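PDB 4QT9: putative glucoamylase from Bacteroides caccae ATCC 43185, which probably hydrolyses glycosidic bonds and has an alpha/alpha toroid fold. Local coordinates for residues S319-G324 and K336-P341; A23-V28 and Y354-M359. All blocks are in the same frame, centred on the assembly; numbering follows the deposited sequence.

In the fold
Interaction 1 and interaction 2 lie in neighbouring parts of one alpha/alpha toroid chain. Their centres are 21 Å apart and their nearest atoms about 6 Å apart, so they do not touch. Along the chain interaction 1 is nested within the loop that interaction 2 closes. Residues 336-341 run into helix 341-345, and Leu345 of that helix touches Met359 of interaction 2. The short helix therefore connects the two contacts. Interaction 2 brings the helix near the N-terminus onto helix 352-364, while interaction 1 joins a strand and a nearby loop. Their centres are 18 and 19 Å from the centre of the chain.

Interaction 1. Residues S319-G324 and K336-P341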
ATOM      1  N   SER A 319      -3.473   1.622  12.089  1.00 20.87           N
ATOM      2  CA  SER A 319      -4.422   2.709  11.809  1.00 21.68           C
ATOM      3  C   SER A 319      -4.557   3.611  13.015  1.00 24.48           C
ATOM      4  O   SER A 319      -3.997   3.318  14.077  1.00 22.65           O
ATOM      5  CB  SER A 319      -5.807   2.145  11.460  1.00 25.32           C
ATOM      6  OG  SER A 319      -6.395   1.448  12.554  1.00 29.53           O
ATOM      7  N   TYR A 320      -5.352   4.674  12.878  1.00 20.94           N
ATOM      8  CA  TYR A 320      -5.722   5.477  14.039  1.00 21.21           C
ATOM      9  C   TYR A 320      -6.254   4.567  15.099  1.00 27.63           C
ATOM     10  O   TYR A 320      -6.862   3.528  14.784  1.00 28.32           O
ATOM     11  CB  TYR A 320      -6.798   6.509  13.673  1.00 21.05           C
ATOM     12  CG  TYR A 320      -6.271   7.721  12.935  1.00 22.19           C
ATOM     13  CD1 TYR A 320      -5.177   8.438  13.420  1.00 23.40           C
ATOM     14  CD2 TYR A 320      -6.928   8.215  11.804  1.00 23.15           C
ATOM     15  CE1 TYR A 320      -4.707   9.580  12.760  1.00 23.95           C
ATOM     16  CE2 TYR A 320      -6.491   9.380  11.160  1.00 24.16           C
ATOM     17  CZ  TYR A 320      -5.387  10.062  11.650  1.00 26.58           C
ATOM     18  OH  TYR A 320      -4.968  11.213  11.047  1.00 26.36           O
ATOM     19  N   SER A 321      -6.009   4.915  16.357  1.00 26.01           N
ATOM     20  CA  SER A 321      -6.493   4.115  17.471  1.00 26.25           C
ATOM     21  C   SER A 321      -7.113   5.035  18.501  1.00 32.82           C
ATOM     22  O   SER A 321      -6.926   6.255  18.404  1.00 30.71           O
ATOM     23  CB  SER A 321      -5.365   3.287  18.071  1.00 29.07           C
ATOM     24  OG  SER A 321      -5.853   2.280  18.945  1.00 30.29           O
ATOM     25  N   VAL A 322      -7.860   4.463  19.477  1.00 30.28           N
ATOM     26  CA  VAL A 322      -8.537   5.212  20.548  1.00 31.73           C
ATOM     27  C   VAL A 322      -7.562   6.224  21.202  1.00 37.52           C
ATOM     28  O   VAL A 322      -7.921   7.391  21.349  1.00 37.82           O
ATOM     29  CB  VAL A 322      -9.185   4.281  21.607  1.00 36.66           C
ATOM     30  CG1 VAL A 322     -10.075   5.080  22.560  1.00 37.81           C
ATOM     31  CG2 VAL A 322      -9.993   3.164  20.954  1.00 35.97           C
ATOM     32  N   ASP A 323      -6.336   5.799  21.533  1.00 35.90           N
ATOM     33  CA  ASP A 323      -5.353   6.686  22.162  1.00 37.82           C
ATOM     34  C   ASP A 323      -4.294   7.248  21.181  1.00 42.16           C
ATOM     35  O   ASP A 323      -3.222   7.653  21.631  1.00 43.41           O
ATOM     36  CB  ASP A 323      -4.665   5.972  23.347  1.00 40.95           C
ATOM     37  CG  ASP A 323      -5.551   5.788  24.567  1.00 57.14           C
ATOM     38  OD1 ASP A 323      -6.483   6.619  24.766  1.00 60.65           O
ATOM     39  OD2 ASP A 323      -5.309   4.827  25.341  1.00 65.59           O
ATOM     40  N   GLY A 324      -4.620   7.330  19.884  1.00 36.93           N
ATOM     41  CA  GLY A 324      -3.720   7.884  18.873  1.00 36.18           C
ATOM     42  C   GLY A 324      -3.603   7.133  17.556  1.00 36.14           C
ATOM     43  O   GLY A 324      -4.408   7.322  16.638  1.00 34.95           O
ATOM     44  N   LYS A 336      -6.552  -3.606  20.382  1.00 25.73           N
ATOM     45  CA  LYS A 336      -7.033  -2.503  21.228  1.00 25.69           C
ATOM     46  C   LYS A 336      -8.534  -2.308  21.130  1.00 28.31           C
ATOM     47  O   LYS A 336      -9.044  -1.303  21.624  1.00 28.93           O
ATOM     48  CB  LYS A 336      -6.318  -1.179  20.863  1.00 28.76           C
ATOM     49  CG  LYS A 336      -4.786  -1.212  20.942  1.00 37.25           C
ATOM     50  CD  LYS A 336      -4.268  -1.180  22.375  1.00 48.29           C
ATOM     51  CE  LYS A 336      -2.829  -0.742  22.444  1.00 65.39           C
ATOM     52  NZ  LYS A 336      -1.896  -1.831  22.062  1.00 77.48           N
ATOM     53  N   GLY A 337      -9.235  -3.242  20.492  1.00 23.94           N
ATOM     54  CA  GLY A 337     -10.685  -3.143  20.311  1.00 23.69           C
ATOM     55  C   GLY A 337     -11.063  -2.316  19.113  1.00 26.61           C
ATOM     56  O   GLY A 337     -12.215  -1.904  18.958  1.00 27.36           O
ATOM     57  N   VAL A 338     -10.095  -2.097  18.241  1.00 21.80           N
ATOM     58  CA  VAL A 338     -10.255  -1.241  17.074  1.00 20.30           C
ATOM     59  C   VAL A 338     -10.275  -2.068  15.792  1.00 25.39           C
ATOM     60  O   VAL A 338      -9.339  -2.829  15.527  1.00 25.63           O
ATOM     61  CB  VAL A 338      -9.142  -0.161  17.043  1.00 21.02           C
ATOM     62  CG1 VAL A 338      -9.172   0.621  15.752  1.00 18.70           C
ATOM     63  CG2 VAL A 338      -9.233   0.769  18.257  1.00 21.50           C
ATOM     64  N   ILE A 339     -11.347  -1.890  14.991  1.00 21.87           N
ATOM     65  CA  ILE A 339     -11.503  -2.529  13.681  1.00 21.05           C
ATOM     66  C   ILE A 339     -11.146  -1.462  12.671  1.00 24.25           C
ATOM     67  O   ILE A 339     -11.537  -0.322  12.864  1.00 21.87           O
ATOM     68  CB  ILE A 339     -12.946  -3.123  13.457  1.00 24.36           C
ATOM     69  CG1 ILE A 339     -13.281  -4.293  14.439  1.00 25.84           C
ATOM     70  CG2 ILE A 339     -13.208  -3.525  11.986  1.00 24.04           C
ATOM     71  CD1 ILE A 339     -12.357  -5.622  14.375  1.00 23.68           C
ATOM     72  N   SER A 340     -10.362  -1.813  11.644  1.00 22.21           N
ATOM     73  CA  SER A 340      -9.975  -0.932  10.555  1.00 21.95           C
ATOM     74  C   SER A 340     -10.537  -1.523   9.268  1.00 26.06           C
ATOM     75  O   SER A 340     -10.094  -2.601   8.879  1.00 24.89           O
ATOM     76  CB  SER A 340      -8.457  -0.778  10.488  1.00 27.85           C
ATOM     77  OG  SER A 340      -7.923  -0.502  11.773  1.00 41.41           O
ATOM     78  N   PRO A 341     -11.564  -0.876   8.636  1.00 23.83           N
ATOM     79  CA  PRO A 341     -12.174  -1.438   7.407  1.00 22.93           C
ATOM     80  C   PRO A 341     -11.186  -1.824   6.295  1.00 26.57           C
ATOM     81  O   PRO A 341     -11.431  -2.803   5.599  1.00 25.62           O
ATOM     82  CB  PRO A 341     -13.110  -0.315   6.942  1.00 24.31           C
ATOM     83  CG  PRO A 341     -13.499   0.387   8.200  1.00 29.15           C
ATOM     84  CD  PRO A 341     -12.238   0.384   9.033  1.00 24.66           C
TER
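Ser319 and Ser340 meet hydroxyl to hydroxyl, OG to OG at 2.6 Å. Either may donate. Ser319 OG sits between its backbone N and carbonyl carbon (chi1 64°), which turns it to Ser340. Both serines are buried.

The remaining contacts are van der Waals. Val338 CB points toward 319-324, and its two methyls reach different parts of it. Its CG1 lies 3.8 Å from Tyr320 O. Its CG2 meets Val322 CG2 at 3.7 Å, and the two valine side chains cross obliquely. The same Val338 CG2 is 3.8 Å from Ser321 OG, which Lys336 CB also approaches at 4.0 Å. That hydroxyl has its polar partner elsewhere, in a hydrogen bond with His328 NE2. Lys336 then bends at chi2 (-75°), and its amino group turns from the contact to a weak hydrogen bond with Gln333 O.

Ser321 to Gly324 form a type I beta turn, with Gly324 N bonded to Ser321 O at 2.9 Å. This turn joins strands 318-321 and 324-327 in a two-stranded antiparallel beta hairpin. The loop before helix 341-345 packs against the first strand and the turn of this hairpin.

Interaction 2. Residues A23-V28 and Y354-M359; sequences ALMDTV and YSLQVM
Helices 23-28 and 354-359 pack at a steep angle, with their axes 11.3 Å apart at closest approach and a crossing angle of 67°. The backbones come nearest at Leu24 and Met359, whose CA atoms are 8.1 Å apart. This is apolar helix-helix packing in the alpha/alpha toroid fold. It joins helix 21-37, close to the N-terminus, to helix 352-364, more than 300 residues later. No hydrogen bond crosses between the segments, and all five touching residues are buried.

Met359, a selenomethionine, has the largest share of the contact. Its CG stands anti to the backbone N (chi1 -167°), and the chain stays extended until it bends at chi3. This extended reach brings the selenium among three residues of helix 23-28. Leu24 CG is 3.8 Å from Met359 SE, and the two side chains lie alongside each other, running in opposite senses. Val28 CG2 lies 4.0 Å from Met359 SE, its side chain crossing at a slant. Met25, also selenomethionine, crosses Met359 at about a right angle.

Leu356 adds a second point of contact, one turn earlier on its helix. Its side chain meets Met25 nearly at a right angle, and its CD2 methyl does the touching. Met25 therefore lies against both Leu356 and Met359.

Helix 392-406 borders the same apolar cluster. Its Ile402 touches Val28 and Met359, and its Tyr405 touches Met25. Asp26 makes no contact with 354-359; its OD2 forms a salt bridge with Arg406 of that same helix.

Met25 CG touches two atoms of the other helix at the same distance: Leu356 CD2 and Met359 SE, each 3.9 Å away.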
ATOM      1  N   ALA A  23     -23.434  -3.960  -6.665  1.00 37.43           N
ATOM      2  CA  ALA A  23     -23.949  -2.640  -6.310  1.00 36.45           C
ATOM      3  C   ALA A  23     -23.196  -2.051  -5.097  1.00 37.70           C
ATOM      4  O   ALA A  23     -22.828  -0.874  -5.115  1.00 38.45           O
ATOM      5  CB  ALA A  23     -25.436  -2.744  -6.003  1.00 38.13           C
ATOM      6  N   LEU A  24     -22.980  -2.861  -4.051  1.00 31.08           N
ATOM      7  CA  LEU A  24     -22.281  -2.459  -2.833  1.00 29.22           C
ATOM      8  C   LEU A  24     -20.825  -2.114  -3.154  1.00 29.57           C
ATOM      9  O   LEU A  24     -20.317  -1.089  -2.693  1.00 28.38           O
ATOM     10  CB  LEU A  24     -22.367  -3.591  -1.787  1.00 29.36           C
ATOM     11  CG  LEU A  24     -21.455  -3.519  -0.546  1.00 33.43           C
ATOM     12  CD1 LEU A  24     -21.814  -2.330   0.334  1.00 32.71           C
ATOM     13  CD2 LEU A  24     -21.553  -4.809   0.267  1.00 36.78           C
HETATM   14  N   MSE A  25     -20.162  -2.957  -3.958  1.00 25.62           N
HETATM   15  CA  MSE A  25     -18.776  -2.710  -4.336  1.00 24.52           C
HETATM   16  C   MSE A  25     -18.650  -1.433  -5.155  1.00 31.95           C
HETATM   17  O   MSE A  25     -17.728  -0.652  -4.914  1.00 30.78           O
HETATM   18  CB  MSE A  25     -18.197  -3.891  -5.103  1.00 26.21           C
HETATM   19  CG  MSE A  25     -17.921  -5.106  -4.208  1.00 31.58           C
HETATM   20 SE   MSE A  25     -16.954  -6.465  -5.193  0.75 37.02          SE
HETATM   21  CE  MSE A  25     -18.355  -7.067  -6.436  1.00 34.70           C
ATOM     22  N   ASP A  26     -19.609  -1.183  -6.065  1.00 32.41           N
ATOM     23  CA  ASP A  26     -19.632   0.027  -6.900  1.00 33.62           C
ATOM     24  C   ASP A  26     -19.661   1.300  -6.035  1.00 36.61           C
ATOM     25  O   ASP A  26     -18.841   2.205  -6.245  1.00 35.51           O
ATOM     26  CB  ASP A  26     -20.834   0.007  -7.855  1.00 37.80           C
ATOM     27  CG  ASP A  26     -20.468  -0.363  -9.288  1.00 61.88           C
ATOM     28  OD1 ASP A  26     -19.541   0.291  -9.864  1.00 65.06           O
ATOM     29  OD2 ASP A  26     -21.121  -1.282  -9.852  1.00 69.73           O
ATOM     30  N   THR A  27     -20.581   1.349  -5.044  1.00 32.50           N
ATOM     31  CA  THR A  27     -20.710   2.466  -4.091  1.00 31.15           C
ATOM     32  C   THR A  27     -19.412   2.670  -3.279  1.00 32.32           C
ATOM     33  O   THR A  27     -18.957   3.804  -3.168  1.00 31.74           O
ATOM     34  CB  THR A  27     -21.899   2.220  -3.139  1.00 37.74           C
ATOM     35  OG1 THR A  27     -23.067   2.014  -3.925  1.00 45.34           O
ATOM     36  CG2 THR A  27     -22.114   3.363  -2.147  1.00 29.54           C
ATOM     37  N   VAL A  28     -18.844   1.584  -2.696  1.00 27.33           N
ATOM     38  CA  VAL A  28     -17.622   1.664  -1.878  1.00 26.02           C
ATOM     39  C   VAL A  28     -16.474   2.183  -2.768  1.00 31.07           C
ATOM     40  O   VAL A  28     -15.746   3.093  -2.355  1.00 31.73           O
ATOM     41  CB  VAL A  28     -17.285   0.320  -1.163  1.00 27.77           C
ATOM     42  CG1 VAL A  28     -15.917   0.369  -0.451  1.00 25.66           C
ATOM     43  CG2 VAL A  28     -18.395  -0.046  -0.172  1.00 27.57           C
ATOM     44  N   TYR A 354     -15.770 -13.719   2.932  1.00 27.25           N
ATOM     45  CA  TYR A 354     -15.581 -13.155   4.266  1.00 26.30           C
ATOM     46  C   TYR A 354     -15.402 -11.645   4.199  1.00 29.62           C
ATOM     47  O   TYR A 354     -15.941 -10.932   5.039  1.00 28.65           O
ATOM     48  CB  TYR A 354     -14.397 -13.791   4.991  1.00 26.77           C
ATOM     49  CG  TYR A 354     -14.516 -15.284   5.243  1.00 28.87           C
ATOM     50  CD1 TYR A 354     -15.753 -15.878   5.468  1.00 31.91           C
ATOM     51  CD2 TYR A 354     -13.387 -16.090   5.303  1.00 28.56           C
ATOM     52  CE1 TYR A 354     -15.863 -17.245   5.723  1.00 34.59           C
ATOM     53  CE2 TYR A 354     -13.478 -17.448   5.573  1.00 30.43           C
ATOM     54  CZ  TYR A 354     -14.716 -18.024   5.780  1.00 41.03           C
ATOM     55  OH  TYR A 354     -14.770 -19.365   6.056  1.00 40.49           O
ATOM     56  N   SER A 355     -14.683 -11.148   3.181  1.00 25.75           N
ATOM     57  CA  SER A 355     -14.478  -9.712   3.047  1.00 24.25           C
ATOM     58  C   SER A 355     -15.756  -9.002   2.661  1.00 28.55           C
ATOM     59  O   SER A 355     -15.984  -7.898   3.146  1.00 29.69           O
ATOM     60  CB  SER A 355     -13.390  -9.410   2.026  1.00 24.42           C
ATOM     61  OG  SER A 355     -12.150  -9.932   2.470  1.00 25.17           O
ATOM     62  N   LEU A 356     -16.589  -9.617   1.794  1.00 24.74           N
ATOM     63  CA  LEU A 356     -17.854  -9.004   1.385  1.00 24.03           C
ATOM     64  C   LEU A 356     -18.838  -8.996   2.559  1.00 29.60           C
ATOM     65  O   LEU A 356     -19.685  -8.106   2.642  1.00 30.79           O
ATOM     66  CB  LEU A 356     -18.437  -9.716   0.162  1.00 24.94           C
ATOM     67  CG  LEU A 356     -17.894  -9.245  -1.185  1.00 29.51           C
ATOM     68  CD1 LEU A 356     -18.216 -10.221  -2.284  1.00 30.51           C
ATOM     69  CD2 LEU A 356     -18.442  -7.881  -1.551  1.00 34.24           C
ATOM     70  N   GLN A 357     -18.684  -9.957   3.496  1.00 26.80           N
ATOM     71  CA  GLN A 357     -19.486 -10.083   4.712  1.00 26.33           C
ATOM     72  C   GLN A 357     -19.258  -8.871   5.601  1.00 28.57           C
ATOM     73  O   GLN A 357     -20.207  -8.274   6.105  1.00 26.38           O
ATOM     74  CB  GLN A 357     -19.086 -11.363   5.460  1.00 27.04           C
ATOM     75  CG  GLN A 357     -20.251 -12.131   6.002  1.00 42.40           C
ATOM     76  CD  GLN A 357     -19.802 -13.318   6.812  1.00 52.63           C
ATOM     77  OE1 GLN A 357     -18.921 -14.090   6.400  1.00 41.26           O
ATOM     78  NE2 GLN A 357     -20.420 -13.490   7.983  1.00 46.56           N
ATOM     79  N   VAL A 358     -17.986  -8.489   5.761  1.00 24.36           N
ATOM     80  CA  VAL A 358     -17.617  -7.341   6.580  1.00 23.52           C
ATOM     81  C   VAL A 358     -18.031  -6.062   5.854  1.00 26.59           C
ATOM     82  O   VAL A 358     -18.589  -5.159   6.497  1.00 27.80           O
ATOM     83  CB  VAL A 358     -16.107  -7.389   6.917  1.00 27.05           C
ATOM     84  CG1 VAL A 358     -15.645  -6.125   7.639  1.00 26.39           C
ATOM     85  CG2 VAL A 358     -15.812  -8.618   7.765  1.00 26.14           C
HETATM   86  N   MSE A 359     -17.836  -6.010   4.514  1.00 21.81           N
HETATM   87  CA  MSE A 359     -18.207  -4.837   3.717  1.00 20.01           C
HETATM   88  C   MSE A 359     -19.707  -4.539   3.839  1.00 25.53           C
HETATM   89  O   MSE A 359     -20.081  -3.391   4.047  1.00 23.12           O
HETATM   90  CB  MSE A 359     -17.828  -5.016   2.250  1.00 21.06           C
HETATM   91  CG  MSE A 359     -17.909  -3.707   1.461  1.00 25.59           C
HETATM   92 SE   MSE A 359     -17.655  -3.993  -0.452  0.75 29.06          SE
HETATM   93  CE  MSE A 359     -15.987  -4.878  -0.453  1.00 25.62           C
TER